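Local structure of prolyl-ACP dehydrogenase (Oscillatoria sp., 4IRN) at residues A[184-195]-A[245-256]; A[171-179]-A[207-218]. The protein oxidises a prolyl group carried on an acyl carrier protein, using FAD as cofactor, in the biosynthesis of the cyanotoxin anatoxin-a. All coordinates share one frame; numbering follows the deposited sequence.

Interaction 1 (A[184-195]-A[245-256]); sequences KYILNGYKHYVT and EVPELRLENCEV. With FAD (flavin-adenine dinucleotide), chain I.
L187 and V256 lock the buried face of an antiparallel strand pair, L187 CD1 resting 3.6 Å from V256 CG1. Farther along, L249 CB sits against V194, whose CG2 lies 3.9 Å away; strand 158-161 touches both, A161 meeting each of them. The fit is interrupted where N253 and C254 both stand against L187, a G1 beta bulge with N253 at positive phi (55°). N188 plugs this corner: its OD1 takes N253 N at 2.9 Å from above the amide plane, while its ND2 reaches N253 OD1 at 3.2 Å, the two amides 78° apart. On the face opposite L187 and V256, Y190 has CG anti to its N (chi1 164°), which lays the ring beside R250, whose CZ lies over it, 4.8 Å from the centroid, with the guanidinium turned edge-on: a cation-pi contact. E255 OE2 meets K184 NZ at the outer end in a salt bridge. At the inner end, V246 CG2 backs T195, whose OG1 donates to flavin N5 (2.8 Å) and N to flavin O4 (2.9 Å), as Y193 CB packs against the ring system. Such a bulged antiparallel strand pair, leading to the isoalloxazine site, belongs to the beta domain of the acyl-CoA dehydrogenase fold.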
loop_
_atom_site.group_PDB
_atom_site.type_symbol
_atom_site.label_atom_id
_atom_site.label_comp_id
_atom_site.label_asym_id
_atom_site.label_seq_id
_atom_site.Cartn_x
_atom_site.Cartn_y
_atom_site.Cartn_z
ATOM N N LYS A 184 40.304 -37.578 -4.022
ATOM C CA LYS A 184 40.174 -36.125 -4.072
ATOM C C LYS A 184 39.166 -35.638 -5.107
ATOM O O LYS A 184 38.622 -36.442 -5.856
ATOM C CB LYS A 184 41.549 -35.450 -4.252
ATOM C CG LYS A 184 42.269 -35.826 -5.540
ATOM C CD LYS A 184 43.645 -35.189 -5.624
ATOM C CE LYS A 184 44.333 -35.722 -6.861
ATOM N NZ LYS A 184 45.513 -34.944 -7.334
ATOM N N TYR A 185 38.907 -34.315 -5.122
ATOM C CA TYR A 185 37.982 -33.637 -6.032
ATOM C C TYR A 185 38.638 -32.388 -6.601
ATOM O O TYR A 185 39.304 -31.657 -5.868
ATOM C CB TYR A 185 36.677 -33.246 -5.315
ATOM C CG TYR A 185 35.741 -34.391 -5.012
ATOM C CD1 TYR A 185 35.815 -35.077 -3.804
ATOM C CD2 TYR A 185 34.735 -34.748 -5.903
ATOM C CE1 TYR A 185 34.924 -36.103 -3.497
ATOM C CE2 TYR A 185 33.840 -35.779 -5.611
ATOM C CZ TYR A 185 33.938 -36.452 -4.405
ATOM O OH TYR A 185 33.067 -37.466 -4.099
ATOM N N ILE A 186 38.441 -32.135 -7.899
ATOM C CA ILE A 186 38.979 -30.960 -8.579
ATOM C C ILE A 186 37.827 -29.988 -8.813
ATOM O O ILE A 186 36.916 -30.277 -9.601
ATOM C CB ILE A 186 39.713 -31.302 -9.899
ATOM C CG1 ILE A 186 40.592 -32.592 -9.867
ATOM C CG2 ILE A 186 40.356 -30.069 -10.543
ATOM C CD1 ILE A 186 41.713 -32.782 -8.900
ATOM N N LEU A 187 37.865 -28.842 -8.108
ATOM C CA LEU A 187 36.825 -27.817 -8.193
ATOM C C LEU A 187 37.193 -26.652 -9.098
ATOM O O LEU A 187 38.290 -26.088 -8.991
ATOM C CB LEU A 187 36.402 -27.329 -6.805
ATOM C CG LEU A 187 35.269 -28.107 -6.144
ATOM C CD1 LEU A 187 35.787 -29.356 -5.440
ATOM C CD2 LEU A 187 34.529 -27.232 -5.155
ATOM N N ASN A 188 36.269 -26.309 -10.001
ATOM C CA ASN A 188 36.399 -25.211 -10.961
ATOM C C ASN A 188 35.070 -24.466 -11.068
ATOM O O ASN A 188 34.019 -25.097 -11.199
ATOM C CB ASN A 188 36.846 -25.739 -12.331
ATOM C CG ASN A 188 38.313 -26.046 -12.411
ATOM O OD1 ASN A 188 39.141 -25.151 -12.600
ATOM N ND2 ASN A 188 38.666 -27.317 -12.270
ATOM N N GLY A 189 35.129 -23.143 -10.976
ATOM C CA GLY A 189 33.948 -22.287 -11.039
ATOM C C GLY A 189 34.152 -20.877 -10.527
ATOM O O GLY A 189 35.264 -20.491 -10.152
ATOM N N TYR A 190 33.072 -20.093 -10.525
ATOM C CA TYR A 190 33.096 -18.707 -10.061
ATOM C C TYR A 190 31.875 -18.436 -9.203
ATOM O O TYR A 190 30.753 -18.763 -9.596
ATOM C CB TYR A 190 33.219 -17.738 -11.254
ATOM C CG TYR A 190 32.886 -16.280 -11.002
ATOM C CD1 TYR A 190 33.643 -15.507 -10.122
ATOM C CD2 TYR A 190 31.899 -15.643 -11.732
ATOM C CE1 TYR A 190 33.376 -14.149 -9.928
ATOM C CE2 TYR A 190 31.652 -14.281 -11.582
ATOM C CZ TYR A 190 32.392 -13.538 -10.677
ATOM O OH TYR A 190 32.120 -12.202 -10.522
ATOM N N LYS A 191 32.112 -17.905 -8.001
ATOM C CA LYS A 191 31.054 -17.575 -7.052
ATOM C C LYS A 191 31.098 -16.092 -6.766
ATOM O O LYS A 191 32.124 -15.605 -6.260
ATOM C CB LYS A 191 31.191 -18.351 -5.724
ATOM C CG LYS A 191 31.181 -19.874 -5.823
ATOM C CD LYS A 191 29.802 -20.449 -6.003
ATOM C CE LYS A 191 29.792 -21.957 -6.039
ATOM N NZ LYS A 191 28.422 -22.464 -6.334
ATOM N N HIS A 192 30.026 -15.372 -7.118
ATOM C CA HIS A 192 29.967 -13.973 -6.778
ATOM C C HIS A 192 29.241 -13.825 -5.442
ATOM O O HIS A 192 28.577 -14.774 -5.024
ATOM C CB HIS A 192 29.407 -13.110 -7.927
ATOM C CG HIS A 192 27.947 -13.240 -8.286
ATOM N ND1 HIS A 192 27.099 -14.085 -7.590
ATOM C CD2 HIS A 192 27.231 -12.600 -9.234
ATOM C CE1 HIS A 192 25.901 -13.922 -8.141
ATOM N NE2 HIS A 192 25.931 -13.045 -9.139
ATOM N N TYR A 193 29.457 -12.712 -4.731
ATOM C CA TYR A 193 28.901 -12.449 -3.388
ATOM C C TYR A 193 29.237 -13.554 -2.363
ATOM O O TYR A 193 28.468 -14.506 -2.209
ATOM C CB TYR A 193 27.383 -12.138 -3.389
ATOM C CG TYR A 193 26.932 -11.207 -4.493
ATOM C CD1 TYR A 193 27.327 -9.873 -4.510
ATOM C CD2 TYR A 193 26.095 -11.653 -5.511
ATOM C CE1 TYR A 193 26.929 -9.016 -5.536
ATOM C CE2 TYR A 193 25.678 -10.801 -6.533
ATOM C CZ TYR A 193 26.091 -9.481 -6.538
ATOM O OH TYR A 193 25.682 -8.642 -7.548
ATOM N N VAL A 194 30.388 -13.440 -1.684
ATOM C CA VAL A 194 30.801 -14.419 -0.674
ATOM C C VAL A 194 31.073 -13.665 0.639
ATOM O O VAL A 194 32.190 -13.202 0.863
ATOM C CB VAL A 194 31.999 -15.313 -1.138
ATOM C CG1 VAL A 194 32.321 -16.390 -0.108
ATOM C CG2 VAL A 194 31.740 -15.949 -2.501
ATOM N N THR A 195 30.037 -13.527 1.495
ATOM C CA THR A 195 30.147 -12.829 2.787
ATOM C C THR A 195 31.280 -13.440 3.614
ATOM O O THR A 195 31.360 -14.666 3.724
ATOM C CB THR A 195 28.795 -12.799 3.528
ATOM O OG1 THR A 195 27.805 -12.221 2.681
ATOM C CG2 THR A 195 28.851 -12.018 4.831
ATOM N N GLU A 245 32.513 -7.675 4.868
ATOM C CA GLU A 245 33.301 -7.914 3.661
ATOM C C GLU A 245 32.662 -8.929 2.709
ATOM O O GLU A 245 32.483 -10.095 3.071
ATOM C CB GLU A 245 34.746 -8.274 4.027
ATOM C CG GLU A 245 35.563 -7.058 4.438
ATOM C CD GLU A 245 36.976 -7.297 4.930
ATOM O OE1 GLU A 245 37.502 -8.416 4.743
ATOM O OE2 GLU A 245 37.563 -6.348 5.498
ATOM N N VAL A 246 32.281 -8.465 1.505
ATOM C CA VAL A 246 31.638 -9.299 0.488
ATOM C C VAL A 246 32.404 -9.279 -0.872
ATOM O O VAL A 246 32.034 -8.535 -1.794
ATOM C CB VAL A 246 30.105 -9.046 0.344
ATOM C CG1 VAL A 246 29.456 -10.075 -0.579
ATOM C CG2 VAL A 246 29.412 -9.049 1.703
ATOM N N PRO A 247 33.465 -10.107 -1.010
ATOM C CA PRO A 247 34.192 -10.164 -2.291
ATOM C C PRO A 247 33.634 -11.244 -3.239
ATOM O O PRO A 247 32.623 -11.886 -2.943
ATOM C CB PRO A 247 35.604 -10.519 -1.833
ATOM C CG PRO A 247 35.384 -11.431 -0.659
ATOM C CD PRO A 247 34.077 -11.015 -0.019
ATOM N N GLU A 248 34.308 -11.452 -4.374
ATOM C CA GLU A 248 33.988 -12.534 -5.302
ATOM C C GLU A 248 34.977 -13.644 -5.038
ATOM O O GLU A 248 36.029 -13.407 -4.463
ATOM C CB GLU A 248 34.176 -12.096 -6.750
ATOM C CG GLU A 248 33.080 -11.236 -7.343
ATOM C CD GLU A 248 33.494 -10.572 -8.633
ATOM O OE1 GLU A 248 34.475 -11.014 -9.268
ATOM O OE2 GLU A 248 32.792 -9.632 -9.058
ATOM N N LEU A 249 34.670 -14.840 -5.529
ATOM C CA LEU A 249 35.520 -16.020 -5.420
ATOM C C LEU A 249 35.633 -16.742 -6.762
ATOM O O LEU A 249 34.648 -16.844 -7.507
ATOM C CB LEU A 249 34.978 -16.962 -4.326
ATOM C CG LEU A 249 35.724 -18.268 -4.059
ATOM C CD1 LEU A 249 37.103 -18.012 -3.475
ATOM C CD2 LEU A 249 34.936 -19.141 -3.125
ATOM N N ARG A 250 36.842 -17.233 -7.068
ATOM C CA ARG A 250 37.129 -18.015 -8.279
ATOM C C ARG A 250 37.922 -19.246 -7.889
ATOM O O ARG A 250 38.856 -19.141 -7.092
ATOM C CB ARG A 250 37.865 -17.192 -9.350
ATOM C CG ARG A 250 36.933 -16.215 -10.059
ATOM C CD ARG A 250 37.618 -15.256 -11.012
ATOM N NE ARG A 250 36.648 -14.339 -11.620
ATOM C CZ ARG A 250 36.905 -13.546 -12.655
ATOM N NH1 ARG A 250 38.109 -13.542 -13.216
ATOM N NH2 ARG A 250 35.959 -12.754 -13.143
ATOM N N LEU A 251 37.507 -20.419 -8.398
ATOM C CA LEU A 251 38.161 -21.702 -8.138
ATOM C C LEU A 251 38.815 -22.185 -9.423
ATOM O O LEU A 251 38.121 -22.380 -10.427
ATOM C CB LEU A 251 37.164 -22.748 -7.597
ATOM C CG LEU A 251 36.444 -22.382 -6.308
ATOM C CD1 LEU A 251 34.996 -22.782 -6.370
ATOM C CD2 LEU A 251 37.112 -23.017 -5.120
ATOM N N GLU A 252 40.149 -22.317 -9.401
ATOM C CA GLU A 252 40.941 -22.779 -10.531
ATOM C C GLU A 252 41.693 -24.052 -10.172
ATOM O O GLU A 252 42.779 -23.979 -9.609
ATOM C CB GLU A 252 41.864 -21.653 -11.053
ATOM C CG GLU A 252 41.327 -20.947 -12.305
ATOM C CD GLU A 252 41.104 -21.821 -13.526
ATOM O OE1 GLU A 252 42.083 -22.428 -14.015
ATOM O OE2 GLU A 252 39.956 -21.865 -14.025
ATOM N N ASN A 253 41.086 -25.222 -10.470
ATOM C CA ASN A 253 41.624 -26.564 -10.169
ATOM C C ASN A 253 41.957 -26.728 -8.680
ATOM O O ASN A 253 43.021 -27.220 -8.300
ATOM C CB ASN A 253 42.801 -26.955 -11.082
ATOM C CG ASN A 253 42.428 -26.987 -12.537
ATOM O OD1 ASN A 253 41.723 -27.893 -13.004
ATOM N ND2 ASN A 253 42.889 -25.990 -13.286
ATOM N N CYS A 254 41.020 -26.288 -7.847
ATOM C CA CYS A 254 41.095 -26.332 -6.398
ATOM C C CYS A 254 40.888 -27.777 -5.923
ATOM O O CYS A 254 39.808 -28.342 -6.117
ATOM C CB CYS A 254 40.057 -25.383 -5.810
ATOM S SG CYS A 254 40.450 -24.785 -4.155
ATOM N N GLU A 255 41.952 -28.392 -5.366
ATOM C CA GLU A 255 41.911 -29.764 -4.864
ATOM C C GLU A 255 41.419 -29.848 -3.427
ATOM O O GLU A 255 41.887 -29.097 -2.567
ATOM C CB GLU A 255 43.272 -30.458 -4.992
ATOM C CG GLU A 255 43.570 -30.967 -6.389
ATOM C CD GLU A 255 44.826 -31.799 -6.534
ATOM O OE1 GLU A 255 45.677 -31.793 -5.612
ATOM O OE2 GLU A 255 44.979 -32.426 -7.605
ATOM N N VAL A 256 40.498 -30.791 -3.175
ATOM C CA VAL A 256 39.926 -31.055 -1.856
ATOM C C VAL A 256 39.733 -32.570 -1.638
ATOM O O VAL A 256 39.302 -33.280 -2.549
ATOM C CB VAL A 256 38.646 -30.200 -1.575
ATOM C CG1 VAL A 256 37.461 -30.609 -2.456
ATOM C CG2 VAL A 256 38.268 -30.227 -0.106
HETATM P PA FAD I . 18.584 -12.672 -9.721
HETATM O O1A FAD I . 18.502 -13.986 -9.050
HETATM O O2A FAD I . 19.484 -12.429 -10.922
HETATM O O5B FAD I . 17.157 -12.259 -10.253
HETATM C C5B FAD I . 16.954 -10.960 -10.835
HETATM C C4B FAD I . 15.613 -10.449 -10.382
HETATM O O4B FAD I . 14.574 -11.240 -10.982
HETATM C C3B FAD I . 15.392 -10.449 -8.869
HETATM O O3B FAD I . 15.161 -9.119 -8.428
HETATM C C2B FAD I . 14.190 -11.375 -8.620
HETATM O O2B FAD I . 13.180 -10.678 -7.908
HETATM C C1B FAD I . 13.650 -11.701 -10.013
HETATM N N9A FAD I . 13.396 -13.123 -10.241
HETATM C C8A FAD I . 14.324 -14.086 -10.539
HETATM N N7A FAD I . 13.825 -15.295 -10.636
HETATM C C5A FAD I . 12.476 -15.121 -10.387
HETATM C C6A FAD I . 11.388 -16.026 -10.328
HETATM N N6A FAD I . 11.500 -17.340 -10.536
HETATM N N1A FAD I . 10.168 -15.525 -10.035
HETATM C C2A FAD I . 10.048 -14.211 -9.831
HETATM N N3A FAD I . 10.992 -13.267 -9.874
HETATM C C4A FAD I . 12.192 -13.782 -10.148
HETATM N N1 FAD I . 25.175 -15.727 -1.795
HETATM C C2 FAD I . 25.954 -16.761 -1.328
HETATM O O2 FAD I . 25.933 -17.863 -1.877
HETATM N N3 FAD I . 26.800 -16.567 -0.238
HETATM C C4 FAD I . 26.950 -15.391 0.457
HETATM O O4 FAD I . 27.731 -15.335 1.406
HETATM C C4X FAD I . 26.130 -14.285 -0.041
HETATM N N5 FAD I . 26.241 -13.116 0.549
HETATM C C5X FAD I . 25.504 -12.054 0.024
HETATM C C6 FAD I . 25.611 -10.805 0.643
HETATM C C7 FAD I . 24.891 -9.707 0.186
HETATM C C7M FAD I . 24.963 -8.402 0.937
HETATM C C8 FAD I . 24.051 -9.853 -0.940
HETATM C C8M FAD I . 23.242 -8.700 -1.474
HETATM C C9 FAD I . 23.957 -11.087 -1.568
HETATM C C9A FAD I . 24.658 -12.198 -1.108
HETATM N N10 FAD I . 24.567 -13.481 -1.718
HETATM C C10 FAD I . 25.268 -14.541 -1.201
HETATM C "C1'" FAD I . 23.777 -13.631 -2.961
HETATM C "C2'" FAD I . 22.302 -13.391 -2.671
HETATM O "O2'" FAD I . 21.698 -14.523 -2.050
HETATM C "C3'" FAD I . 21.566 -12.979 -3.946
HETATM O "O3'" FAD I . 21.123 -11.630 -3.817
HETATM C "C4'" FAD I . 20.379 -13.873 -4.312
HETATM O "O4'" FAD I . 20.823 -15.219 -4.497
HETATM C "C5'" FAD I . 19.591 -13.360 -5.503
HETATM O "O5'" FAD I . 20.379 -13.436 -6.702
HETATM P P FAD I . 20.502 -12.153 -7.662
HETATM O O1P FAD I . 20.614 -10.894 -6.886
HETATM O O2P FAD I . 21.645 -12.674 -8.498
HETATM O O3P FAD I . 19.230 -11.762 -8.552
#

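Interaction 2 (A[171-179]-A[207-218]); sequences IYSLKTTAQ and ATIDPSLGKEGL
T177 and T208 form a single backbone bridge between strands 177-181 and 202-208, which belong to different sheets of the middle beta domain of the acyl-CoA dehydrogenase fold. The evidence is a pair of bonds that use both polar backbone atoms of T208: its N donates to T176 O, and its O accepts A178 N, each at 2.8 Å, with N-H...O angles of 146° and 154°. Around this bridge the side chains close up in small steps. A178 CB meets A207 CB at 4.1 Å on the inner side, where F221 and L187 also touch the two alanines. On the outer side T177 CG2, placed anti to its carbonyl carbon (OG1 chi1 53°), meets P211 CG at 3.8 Å. Toward the start of 171-179, L174 crosses L218 at about a right angle, CD1 against CG.

A second layer fixes the loops that present these groups. E164 takes T176 OG1 with one carboxylate oxygen and K175 N with the other, holding the approach to the bridge from outside both segments. Within 207-218, I209 N bonds to G217 O at 3.0 Å, bringing the two limbs of the loop together, and S212 OG donates to D210 OD2 near its turn. Helix 268-282 lies beyond, with L269 touching both Y172 and K215. These last two side chains run alongside one another: K215 CD sits over one face of the Y172 ring, 4.2 Å from the centroid, a CH-pi contact.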
loop_
_atom_site.group_PDB
_atom_site.type_symbol
_atom_site.label_atom_id
_atom_site.label_comp_id
_atom_site.label_asym_id
_atom_site.label_seq_id
_atom_site.Cartn_x
_atom_site.Cartn_y
_atom_site.Cartn_z
ATOM N N ILE A 171 19.373 -21.361 -8.223
ATOM C CA ILE A 171 20.507 -21.993 -7.550
ATOM C C ILE A 171 20.796 -23.418 -8.032
ATOM O O ILE A 171 21.944 -23.838 -8.000
ATOM C CB ILE A 171 20.410 -21.854 -5.999
ATOM C CG1 ILE A 171 21.769 -22.061 -5.299
ATOM C CG2 ILE A 171 19.302 -22.712 -5.388
ATOM C CD1 ILE A 171 22.770 -20.922 -5.474
ATOM N N TYR A 172 19.779 -24.136 -8.510
ATOM C CA TYR A 172 19.924 -25.499 -9.022
ATOM C C TYR A 172 20.800 -25.548 -10.274
ATOM O O TYR A 172 21.469 -26.550 -10.518
ATOM C CB TYR A 172 18.544 -26.115 -9.311
ATOM C CG TYR A 172 17.528 -25.886 -8.212
ATOM C CD1 TYR A 172 17.726 -26.398 -6.937
ATOM C CD2 TYR A 172 16.393 -25.103 -8.433
ATOM C CE1 TYR A 172 16.791 -26.197 -5.925
ATOM C CE2 TYR A 172 15.457 -24.885 -7.425
ATOM C CZ TYR A 172 15.659 -25.441 -6.172
ATOM O OH TYR A 172 14.746 -25.234 -5.165
ATOM N N SER A 173 20.818 -24.447 -11.042
ATOM C CA SER A 173 21.576 -24.291 -12.277
ATOM C C SER A 173 23.041 -23.872 -12.051
ATOM O O SER A 173 23.609 -23.162 -12.887
ATOM C CB SER A 173 20.856 -23.329 -13.219
ATOM O OG SER A 173 19.762 -23.969 -13.859
ATOM N N LEU A 174 23.662 -24.349 -10.939
ATOM C CA LEU A 174 25.069 -24.108 -10.585
ATOM C C LEU A 174 25.977 -24.675 -11.662
ATOM O O LEU A 174 25.756 -25.801 -12.132
ATOM C CB LEU A 174 25.459 -24.815 -9.262
ATOM C CG LEU A 174 24.889 -24.304 -7.963
ATOM C CD1 LEU A 174 25.303 -25.173 -6.806
ATOM C CD2 LEU A 174 25.281 -22.884 -7.725
ATOM N N LYS A 175 27.017 -23.924 -12.011
ATOM C CA LYS A 175 27.994 -24.369 -12.992
ATOM C C LYS A 175 29.302 -24.864 -12.362
ATOM O O LYS A 175 30.025 -25.602 -13.020
ATOM C CB LYS A 175 28.224 -23.313 -14.092
ATOM C CG LYS A 175 26.982 -22.967 -14.942
ATOM C CD LYS A 175 26.437 -24.145 -15.810
ATOM C CE LYS A 175 25.037 -23.929 -16.366
ATOM N NZ LYS A 175 24.148 -25.121 -16.183
ATOM N N THR A 176 29.599 -24.488 -11.090
ATOM C CA THR A 176 30.804 -24.920 -10.356
ATOM C C THR A 176 30.860 -26.440 -10.301
ATOM O O THR A 176 30.024 -27.069 -9.654
ATOM C CB THR A 176 30.936 -24.225 -8.969
ATOM O OG1 THR A 176 30.993 -22.810 -9.156
ATOM C CG2 THR A 176 32.177 -24.663 -8.205
ATOM N N THR A 177 31.806 -27.021 -11.045
ATOM C CA THR A 177 31.969 -28.470 -11.142
ATOM C C THR A 177 32.993 -29.009 -10.168
ATOM O O THR A 177 33.960 -28.320 -9.847
ATOM C CB THR A 177 32.269 -28.920 -12.585
ATOM O OG1 THR A 177 33.388 -28.193 -13.112
ATOM C CG2 THR A 177 31.070 -28.802 -13.493
ATOM N N ALA A 178 32.778 -30.252 -9.711
ATOM C CA ALA A 178 33.668 -30.984 -8.821
ATOM C C ALA A 178 33.958 -32.357 -9.436
ATOM O O ALA A 178 33.091 -33.240 -9.414
ATOM C CB ALA A 178 33.039 -31.127 -7.450
ATOM N N GLN A 179 35.147 -32.495 -10.060
ATOM C CA GLN A 179 35.575 -33.739 -10.695
ATOM C C GLN A 179 36.450 -34.590 -9.770
ATOM O O GLN A 179 37.491 -34.125 -9.310
ATOM C CB GLN A 179 36.228 -33.499 -12.073
ATOM C CG GLN A 179 35.216 -33.392 -13.231
ATOM C CD GLN A 179 34.325 -34.614 -13.380
ATOM O OE1 GLN A 179 34.795 -35.757 -13.472
ATOM N NE2 GLN A 179 33.013 -34.397 -13.410
ATOM N N ALA A 207 28.851 -27.171 -5.118
ATOM C CA ALA A 207 29.301 -27.551 -6.464
ATOM C C ALA A 207 28.487 -28.731 -7.030
ATOM O O ALA A 207 27.593 -29.238 -6.353
ATOM C CB ALA A 207 30.790 -27.900 -6.430
ATOM N N THR A 208 28.786 -29.152 -8.275
ATOM C CA THR A 208 28.109 -30.275 -8.933
ATOM C C THR A 208 29.090 -31.342 -9.429
ATOM O O THR A 208 30.120 -31.006 -10.017
ATOM C CB THR A 208 27.067 -29.790 -9.974
ATOM O OG1 THR A 208 26.307 -30.903 -10.450
ATOM C CG2 THR A 208 27.683 -29.023 -11.149
ATOM N N ILE A 209 28.781 -32.623 -9.166
ATOM C CA ILE A 209 29.624 -33.741 -9.617
ATOM C C ILE A 209 29.430 -33.986 -11.123
ATOM O O ILE A 209 30.379 -34.361 -11.815
ATOM C CB ILE A 209 29.460 -35.029 -8.771
ATOM C CG1 ILE A 209 27.973 -35.422 -8.595
ATOM C CG2 ILE A 209 30.177 -34.877 -7.437
ATOM C CD1 ILE A 209 27.703 -36.890 -8.381
ATOM N N ASP A 210 28.196 -33.733 -11.620
ATOM C CA ASP A 210 27.798 -33.839 -13.020
ATOM C C ASP A 210 26.649 -32.871 -13.307
ATOM O O ASP A 210 25.562 -33.052 -12.759
ATOM C CB ASP A 210 27.418 -35.284 -13.394
ATOM C CG ASP A 210 27.199 -35.551 -14.882
ATOM O OD1 ASP A 210 27.616 -34.706 -15.722
ATOM O OD2 ASP A 210 26.632 -36.606 -15.210
ATOM N N PRO A 211 26.868 -31.855 -14.177
ATOM C CA PRO A 211 25.790 -30.891 -14.495
ATOM C C PRO A 211 24.550 -31.479 -15.181
ATOM O O PRO A 211 23.479 -30.873 -15.111
ATOM C CB PRO A 211 26.487 -29.847 -15.375
ATOM C CG PRO A 211 27.961 -30.068 -15.166
ATOM C CD PRO A 211 28.113 -31.519 -14.895
ATOM N N SER A 212 24.683 -32.657 -15.820
ATOM C CA SER A 212 23.578 -33.353 -16.476
ATOM C C SER A 212 22.531 -33.831 -15.450
ATOM O O SER A 212 21.351 -33.955 -15.791
ATOM C CB SER A 212 24.101 -34.546 -17.267
ATOM O OG SER A 212 24.413 -35.648 -16.432
ATOM N N LEU A 213 22.975 -34.105 -14.203
ATOM C CA LEU A 213 22.124 -34.594 -13.125
ATOM C C LEU A 213 21.217 -33.518 -12.561
ATOM O O LEU A 213 20.156 -33.835 -12.016
ATOM C CB LEU A 213 22.972 -35.217 -12.009
ATOM C CG LEU A 213 23.705 -36.534 -12.326
ATOM C CD1 LEU A 213 24.684 -36.876 -11.222
ATOM C CD2 LEU A 213 22.724 -37.696 -12.550
ATOM N N GLY A 214 21.627 -32.263 -12.705
ATOM C CA GLY A 214 20.890 -31.112 -12.201
ATOM C C GLY A 214 20.868 -31.084 -10.686
ATOM O O GLY A 214 21.926 -31.139 -10.055
ATOM N N LYS A 215 19.652 -31.054 -10.102
ATOM C CA LYS A 215 19.375 -31.054 -8.662
ATOM C C LYS A 215 20.053 -32.221 -7.936
ATOM O O LYS A 215 20.581 -32.054 -6.836
ATOM C CB LYS A 215 17.860 -31.153 -8.425
ATOM C CG LYS A 215 17.105 -29.846 -8.496
ATOM C CD LYS A 215 16.004 -29.825 -7.434
ATOM C CE LYS A 215 14.610 -30.143 -7.901
ATOM N NZ LYS A 215 13.862 -30.860 -6.835
ATOM N N GLU A 216 20.039 -33.397 -8.568
ATOM C CA GLU A 216 20.603 -34.625 -8.018
ATOM C C GLU A 216 22.139 -34.667 -8.034
ATOM O O GLU A 216 22.723 -35.559 -7.421
ATOM C CB GLU A 216 20.008 -35.886 -8.708
ATOM C CG GLU A 216 18.494 -35.942 -8.951
ATOM C CD GLU A 216 17.528 -35.510 -7.860
ATOM O OE1 GLU A 216 17.625 -36.030 -6.724
ATOM O OE2 GLU A 216 16.672 -34.642 -8.145
ATOM N N GLY A 217 22.768 -33.717 -8.720
ATOM C CA GLY A 217 24.222 -33.651 -8.835
ATOM C C GLY A 217 24.918 -32.732 -7.850
ATOM O O GLY A 217 26.144 -32.774 -7.743
ATOM N N LEU A 218 24.147 -31.891 -7.130
ATOM C CA LEU A 218 24.626 -30.907 -6.154
ATOM C C LEU A 218 25.338 -31.545 -4.957
ATOM O O LEU A 218 24.793 -32.451 -4.337
ATOM C CB LEU A 218 23.456 -30.019 -5.677
ATOM C CG LEU A 218 23.207 -28.717 -6.455
ATOM C CD1 LEU A 218 22.559 -28.985 -7.769
ATOM C CD2 LEU A 218 22.291 -27.803 -5.693
#

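How the interactions relate
Both interactions lie in the middle beta domain and share one sheet, in which strand 177-181 of interaction 2 neighbours strand 184-191 of interaction 1. I186 N to Q179 O (2.6 Å) and N188 O to T177 N (2.9 Å) are probable hydrogen bonds joining them. Interaction 1 is a long ladder within that sheet, buried on one face, charged at its outer end and reaching the flavin. Interaction 2 is a smaller contact, a tie from the sheet's edge strand to the other sheet, with mostly apolar loop contacts and several exposed residues. K191 connects the two: it belongs to the first ladder, yet its CE packs on T176 OG1, and its NZ, hydrogen-bonded to F206 O, also forms a salt bridge with E164.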